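Local atomic coordinates of cysteine-rich repeat secretory protein 15 (Arabidopsis thaliana, PDB entry 6GRF), a protein that probably modulates cell-to-cell trafficking through plasmodesmata and carries an extracellular tandem of cysteine-rich DUF26 (Gnk2-like) domains. Residues 26-29 and 30-34; 85-88 and 89-93; 36-39 and 40-44. One frame throughout, in Å; residues are numbered along the deposited sequence.

Overall arrangement
All three contacts are local ones in the first DUF26 domain, whose two helices pack on a five-stranded antiparallel sheet. Contact 1 and contact 3 share helix 23-39, and contact 2 lies on helix 74-91. Contacts 1 and 2 are partly buried. They touch where Arg28 NH2 meets Thr89 OG1 at 2.8 Å, a probable hydrogen bond, and where Leu32 packs on Val85. Contact 3 is a surface contact at the far end of helix 23-39, though Val36 still reaches Val85. The chemistry follows the place. Contact 1 is regular helix with a buried arginine, contact 2 runs from helix into a disulfide, and contact 3 is a serine-rich helix end.

Contact 1 (26-29 and 30-34); sequences SNRD and TFLSS
Thr30 turns back on Ser26 with both its backbone and its side chain. Ser26 O accepts from Thr30 N and from Thr30 OG1, each at 3.0 Å. The two donors come from opposite faces of the carbonyl plane. The hydroxyl can reach because OG1 stands beside its own backbone N (chi1 -65°), which points it back down the helix. A water continues this polar edge. It donates to Thr30 OG1 at 2.7 Å and to Asn27 OD1 at 3.0 Å, so it bridges the two side chains. The other end of that amide, Asn27 ND2, is taken by the backbone oxygen of Ser60.

The backbone is ordinary alpha-helix. Phe31 N bonds to Asn27 O, Leu32 N to Arg28 O and Ser33 N to Asp29 O.

Arg28 is buried and leaves the helix as an extended chain, with CG anti to the backbone N (chi1 179°). Leu32 comes from the next turn and lays CD1 over one face of the guanidinium, 3.5 Å above its plane and toward its rim. Two of the guanidinium nitrogens bond outside the segment: NH2 to Thr89 OG1 and NE to Tyr109 OH. Asp29 OD1 adds a long salt bridge to Arg28 NH1 at 3.9 Å. This nearby carboxylate may partly offset the buried charge.

The segment belongs to helix 23-39 of the first DUF26 domain. Leu32 faces helix 74-91, where it packs on Val85 and Thr89. Phe31 and Asn27 touch Val62 of strand 62-68. Asn27 also meets Val49, and Ser34 meets Phe47, both on strand 44-49. This part of the helix thus lies against the second helix and strands 62-68 and 44-49, while Arg28 reaches on to Tyr109 of strand 105-110.

Contact 2 (85-88 and 89-93); sequences VDQI and TLICP
Gln87 folds its side chain over Ile91, one turn on, near the C-terminal end of helix 74-91. This is the second helix of the Gnk2-like (DUF26) fold and packs on an antiparallel sheet. The glutamine starts with CG anti to the backbone N (chi1 174°), then bends at chi2 (76°). The bend brings NE2 to 3.3 Å from Ile91 CG2. Ile91 has an unusual helical conformation. Its CG1 sits between the backbone N and the carbonyl carbon (chi1 62°), 3.5 Å from Gln87 O. The same torsion sets CG2 beside the backbone N, and CG2 is the branch that meets the glutamine amide. Both side chains also touch Phe8 of strand 8-13.

Ile88 sends CG1 out anti to its backbone N, into the domain against Leu100, Leu107 and Tyr109. Thr89 OG1, bonded to Arg28, lies 3.2 Å from Val85 O.

The backbone bonds are uneven. Thr89 N to Val85 O and Cys92 N to Ile88 O are weak, while Ile91 N to Gln87 O is a sound bond of 2.9 Å. Cys92 is the first residue to leave helical angles. Its SG forms a disulfide with Cys13 SG, and its CB rests 3.3 Å from Ile88 O.

Contact 3 (36-39 and 40-44); sequences VTSS and SDASF
This is a local contact at the surface, where the C-terminal end of helix 23-39 turns toward strand 44-49. Backbone carbonyls of the last turn receive groups of residues 40-42. Ser40 makes the shortest link. Its OG donates to Thr37 O at 2.8 Å, with the oxygen tilted 33° from the carbonyl plane. A chi1 of -27°, well short of staggered, swings OG back over the helix end.

Ser38 O takes the next two amides. Asp41 N bonds to it at 3.3 Å, from above the carbonyl plane. Ala42 N adds a weak bond at 3.2 Å. One carbonyl thus receives two N-H groups as the chain leaves the helix.

In the DUF26 fold this turn joins the first helix to an outermost strand of the antiparallel sheet. Tyr66 OH ties it down from strand 62-68, bonding to Ser38 OG and to Ala42 O. Ser38 OG also bonds to Asn45 ND2. Ser39 is buried against Ser78 and Ile81 of helix 74-91. Ser40 O accepts from Ser74 OG, at the start of that helix.

Contact 1 (26-29 and 30-34)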
loop_
_atom_site.group_PDB
_atom_site.type_symbol
_atom_site.label_atom_id
_atom_site.label_comp_id
_atom_site.label_asym_id
_atom_site.label_seq_id
_atom_site.Cartn_x
_atom_site.Cartn_y
_atom_site.Cartn_z
ATOM N N SER A 26 -22.849 -4.765 -8.498
ATOM C CA SER A 26 -23.415 -3.424 -8.265
ATOM C C SER A 26 -22.691 -2.722 -7.113
ATOM O O SER A 26 -22.391 -1.531 -7.189
ATOM C CB SER A 26 -24.893 -3.495 -7.969
ATOM O OG SER A 26 -25.605 -3.961 -9.099
ATOM N N ASN A 27 -22.456 -3.472 -6.035
ATOM C CA ASN A 27 -21.866 -2.937 -4.810
ATOM C C ASN A 27 -20.409 -2.520 -5.081
ATOM O O ASN A 27 -19.944 -1.481 -4.596
ATOM C CB ASN A 27 -22.016 -3.930 -3.652
ATOM C CG ASN A 27 -23.439 -4.013 -3.129
ATOM O OD1 ASN A 27 -24.252 -3.138 -3.407
ATOM N ND2 ASN A 27 -23.732 -5.040 -2.348
ATOM N N ARG A 28 -19.709 -3.341 -5.871
ATOM C CA ARG A 28 -18.353 -3.070 -6.301
ATOM C C ARG A 28 -18.328 -1.781 -7.127
ATOM O O ARG A 28 -17.497 -0.931 -6.862
ATOM C CB ARG A 28 -17.789 -4.251 -7.087
ATOM C CG ARG A 28 -16.373 -4.046 -7.597
ATOM C CD ARG A 28 -15.902 -5.265 -8.355
ATOM N NE ARG A 28 -14.663 -4.996 -9.063
ATOM C CZ ARG A 28 -14.585 -4.271 -10.167
ATOM N NH1 ARG A 28 -15.696 -3.804 -10.717
ATOM N NH2 ARG A 28 -13.402 -4.019 -10.710
ATOM N N ASP A 29 -19.236 -1.633 -8.098
ATOM C CA ASP A 29 -19.247 -0.428 -8.951
ATOM C C ASP A 29 -19.452 0.820 -8.086
ATOM O O ASP A 29 -18.796 1.832 -8.294
ATOM C CB ASP A 29 -20.350 -0.436 -10.016
ATOM C CG ASP A 29 -20.102 -1.353 -11.199
ATOM O OD1 ASP A 29 -18.951 -1.802 -11.369
ATOM O OD2 ASP A 29 -21.078 -1.613 -11.956
ATOM N N THR A 30 -20.408 0.736 -7.157
ATOM C CA THR A 30 -20.774 1.831 -6.276
ATOM C C THR A 30 -19.560 2.232 -5.434
ATOM O O THR A 30 -19.274 3.427 -5.260
ATOM C CB THR A 30 -21.947 1.434 -5.370
ATOM O OG1 THR A 30 -23.072 1.209 -6.214
ATOM C CG2 THR A 30 -22.279 2.479 -4.328
ATOM N N PHE A 31 -18.870 1.217 -4.901
ATOM C CA PHE A 31 -17.659 1.421 -4.155
ATOM C C PHE A 31 -16.645 2.207 -4.998
ATOM O O PHE A 31 -16.172 3.235 -4.554
ATOM C CB PHE A 31 -17.055 0.093 -3.714
ATOM C CG PHE A 31 -15.611 0.200 -3.298
ATOM C CD1 PHE A 31 -15.271 0.765 -2.083
ATOM C CD2 PHE A 31 -14.598 -0.251 -4.127
ATOM C CE1 PHE A 31 -13.941 0.874 -1.704
ATOM C CE2 PHE A 31 -13.269 -0.143 -3.744
ATOM C CZ PHE A 31 -12.947 0.412 -2.532
ATOM N N LEU A 32 -16.329 1.722 -6.207
ATOM C CA LEU A 32 -15.263 2.330 -7.043
ATOM C C LEU A 32 -15.651 3.762 -7.423
ATOM O O LEU A 32 -14.832 4.652 -7.416
ATOM C CB LEU A 32 -15.011 1.476 -8.286
ATOM C CG LEU A 32 -14.402 0.097 -8.019
ATOM C CD1 LEU A 32 -14.324 -0.704 -9.306
ATOM C CD2 LEU A 32 -13.022 0.208 -7.381
ATOM N N SER A 33 -16.929 3.963 -7.730
ATOM C CA SER A 33 -17.472 5.269 -7.994
ATOM C C SER A 33 -17.244 6.211 -6.792
ATOM O O SER A 33 -16.937 7.378 -6.980
ATOM C CB SER A 33 -18.927 5.144 -8.351
ATOM O OG SER A 33 -19.524 6.420 -8.398
ATOM N N SER A 34 -17.409 5.703 -5.563
ATOM C CA SER A 34 -17.250 6.491 -4.316
ATOM C C SER A 34 -15.782 6.883 -4.110
ATOM O O SER A 34 -15.492 7.959 -3.620
ATOM C CB SER A 34 -17.744 5.741 -3.106
ATOM O OG SER A 34 -19.155 5.640 -3.124
HETATM O O HOH W 1 -24.638 -0.604 -4.886
#

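Contact 2 (85-88 and 89-93)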
loop_
_atom_site.group_PDB
_atom_site.type_symbol
_atom_site.label_atom_id
_atom_site.label_comp_id
_atom_site.label_asym_id
_atom_site.label_seq_id
_atom_site.Cartn_x
_atom_site.Cartn_y
_atom_site.Cartn_z
ATOM N N VAL A 85 -8.599 2.796 -10.456
ATOM C CA VAL A 85 -9.920 2.171 -10.595
ATOM C C VAL A 85 -10.012 1.457 -11.959
ATOM O O VAL A 85 -10.520 0.332 -12.044
ATOM C CB VAL A 85 -11.032 3.212 -10.366
ATOM C CG1 VAL A 85 -12.380 2.762 -10.901
ATOM C CG2 VAL A 85 -11.136 3.560 -8.891
ATOM N N ASP A 86 -9.473 2.080 -13.013
ATOM C CA ASP A 86 -9.448 1.477 -14.327
ATOM C C ASP A 86 -8.532 0.249 -14.312
ATOM O O ASP A 86 -8.902 -0.806 -14.777
ATOM C CB ASP A 86 -9.021 2.492 -15.383
ATOM C CG ASP A 86 -10.047 3.593 -15.580
ATOM O OD1 ASP A 86 -11.244 3.250 -15.750
ATOM O OD2 ASP A 86 -9.650 4.785 -15.556
ATOM N N GLN A 87 -7.331 0.389 -13.757
ATOM C CA GLN A 87 -6.355 -0.700 -13.804
ATOM C C GLN A 87 -6.853 -1.921 -13.014
ATOM O O GLN A 87 -6.670 -3.045 -13.462
ATOM C CB GLN A 87 -4.993 -0.222 -13.287
ATOM C CG GLN A 87 -3.944 -1.324 -13.172
ATOM C CD GLN A 87 -3.331 -1.770 -14.478
ATOM O OE1 GLN A 87 -3.590 -1.221 -15.549
ATOM N NE2 GLN A 87 -2.483 -2.783 -14.398
ATOM N N ILE A 88 -7.437 -1.703 -11.829
ATOM C CA ILE A 88 -7.757 -2.818 -10.936
ATOM C C ILE A 88 -8.836 -3.690 -11.596
ATOM O O ILE A 88 -8.813 -4.919 -11.465
ATOM C CB ILE A 88 -8.155 -2.357 -9.518
ATOM C CG1 ILE A 88 -7.949 -3.481 -8.499
ATOM C CG2 ILE A 88 -9.582 -1.829 -9.462
ATOM C CD1 ILE A 88 -8.179 -3.072 -7.060
ATOM N N THR A 89 -9.751 -3.042 -12.329
ATOM C CA THR A 89 -10.783 -3.729 -13.131
ATOM C C THR A 89 -10.112 -4.542 -14.244
ATOM O O THR A 89 -10.523 -5.658 -14.515
ATOM C CB THR A 89 -11.800 -2.720 -13.686
ATOM O OG1 THR A 89 -12.466 -2.112 -12.579
ATOM C CG2 THR A 89 -12.815 -3.341 -14.621
ATOM N N LEU A 90 -9.075 -3.961 -14.863
ATOM C CA LEU A 90 -8.348 -4.549 -15.993
ATOM C C LEU A 90 -7.615 -5.833 -15.571
ATOM O O LEU A 90 -7.742 -6.853 -16.241
ATOM C CB LEU A 90 -7.363 -3.514 -16.556
ATOM C CG LEU A 90 -6.840 -3.779 -17.970
ATOM C CD1 LEU A 90 -6.506 -2.474 -18.690
ATOM C CD2 LEU A 90 -5.625 -4.700 -17.954
ATOM N N ILE A 91 -6.819 -5.779 -14.495
ATOM C CA ILE A 91 -5.987 -6.945 -14.114
ATOM C C ILE A 91 -6.791 -7.941 -13.270
ATOM O O ILE A 91 -6.372 -9.078 -13.151
ATOM C CB ILE A 91 -4.674 -6.549 -13.405
ATOM C CG1 ILE A 91 -4.915 -5.804 -12.090
ATOM C CG2 ILE A 91 -3.772 -5.767 -14.347
ATOM C CD1 ILE A 91 -3.718 -5.809 -11.164
ATOM N N CYS A 92 -7.919 -7.517 -12.686
ATOM C CA CYS A 92 -8.720 -8.379 -11.807
ATOM C C CYS A 92 -10.196 -8.321 -12.201
ATOM O O CYS A 92 -11.014 -7.829 -11.446
ATOM C CB CYS A 92 -8.552 -7.964 -10.352
ATOM S SG CYS A 92 -6.852 -8.135 -9.755
ATOM N N PRO A 93 -10.573 -8.816 -13.399
ATOM C CA PRO A 93 -11.927 -8.641 -13.935
ATOM C C PRO A 93 -13.143 -8.940 -13.029
ATOM O O PRO A 93 -14.095 -8.139 -12.968
ATOM C CB PRO A 93 -11.970 -9.646 -15.103
ATOM C CG PRO A 93 -10.530 -9.802 -15.551
ATOM C CD PRO A 93 -9.685 -9.536 -14.325
#

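Contact 3 (36-39 and 40-44)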
loop_
_atom_site.group_PDB
_atom_site.type_symbol
_atom_site.label_atom_id
_atom_site.label_comp_id
_atom_site.label_asym_id
_atom_site.label_seq_id
_atom_site.Cartn_x
_atom_site.Cartn_y
_atom_site.Cartn_z
ATOM N N VAL A 36 -13.550 7.441 -6.384
ATOM C CA VAL A 36 -13.222 8.523 -7.297
ATOM C C VAL A 36 -13.772 9.843 -6.731
ATOM O O VAL A 36 -13.080 10.857 -6.735
ATOM C CB VAL A 36 -13.744 8.248 -8.720
ATOM C CG1 VAL A 36 -13.664 9.487 -9.597
ATOM C CG2 VAL A 36 -13.020 7.081 -9.374
ATOM N N THR A 37 -15.018 9.817 -6.249
ATOM C CA THR A 37 -15.679 10.981 -5.668
ATOM C C THR A 37 -14.856 11.496 -4.477
ATOM O O THR A 37 -14.566 12.678 -4.409
ATOM C CB THR A 37 -17.131 10.641 -5.290
ATOM O OG1 THR A 37 -17.840 10.327 -6.489
ATOM C CG2 THR A 37 -17.859 11.765 -4.585
ATOM N N SER A 38 -14.480 10.587 -3.566
ATOM C CA SER A 38 -13.770 10.905 -2.310
ATOM C C SER A 38 -12.364 11.461 -2.585
ATOM O O SER A 38 -11.894 12.325 -1.857
ATOM C CB SER A 38 -13.678 9.700 -1.428
ATOM O OG SER A 38 -13.201 10.046 -0.139
ATOM N N SER A 39 -11.708 10.894 -3.603
ATOM C CA SER A 39 -10.401 11.310 -4.146
ATOM C C SER A 39 -10.173 12.827 -4.087
ATOM O O SER A 39 -9.110 13.280 -3.652
ATOM C CB SER A 39 -10.271 10.853 -5.572
ATOM O OG SER A 39 -9.217 9.930 -5.694
ATOM N N SER A 40 -11.148 13.591 -4.588
ATOM C CA SER A 40 -11.025 15.027 -4.826
ATOM C C SER A 40 -10.458 15.754 -3.605
ATOM O O SER A 40 -9.665 16.663 -3.780
ATOM C CB SER A 40 -12.340 15.636 -5.231
ATOM O OG SER A 40 -13.171 14.672 -5.855
ATOM N N ASP A 41 -10.874 15.376 -2.386
ATOM C CA ASP A 41 -10.489 16.168 -1.203
ATOM C C ASP A 41 -10.149 15.300 0.019
ATOM O O ASP A 41 -10.175 15.793 1.146
ATOM C CB ASP A 41 -11.567 17.204 -0.871
ATOM C CG ASP A 41 -12.965 16.627 -0.815
ATOM O OD1 ASP A 41 -13.087 15.432 -0.481
ATOM O OD2 ASP A 41 -13.918 17.380 -1.121
ATOM N N ALA A 42 -9.766 14.041 -0.189
ATOM C CA ALA A 42 -9.155 13.272 0.884
ATOM C C ALA A 42 -8.169 12.269 0.280
ATOM O O ALA A 42 -8.443 11.647 -0.752
ATOM C CB ALA A 42 -10.207 12.594 1.729
ATOM N N SER A 43 -7.016 12.151 0.939
ATOM C CA SER A 43 -5.936 11.268 0.542
ATOM C C SER A 43 -6.205 9.811 0.944
ATOM O O SER A 43 -5.598 8.903 0.400
ATOM C CB SER A 43 -4.653 11.762 1.132
ATOM O OG SER A 43 -4.298 12.970 0.494
ATOM N N PHE A 44 -7.087 9.616 1.925
ATOM C CA PHE A 44 -7.477 8.305 2.413
ATOM C C PHE A 44 -8.976 8.304 2.728
ATOM O O PHE A 44 -9.509 9.274 3.237
ATOM C CB PHE A 44 -6.703 7.928 3.684
ATOM C CG PHE A 44 -7.397 6.850 4.480
ATOM C CD1 PHE A 44 -7.289 5.520 4.112
ATOM C CD2 PHE A 44 -8.241 7.171 5.529
ATOM C CE1 PHE A 44 -7.985 4.533 4.797
ATOM C CE2 PHE A 44 -8.922 6.178 6.219
ATOM C CZ PHE A 44 -8.799 4.862 5.847
#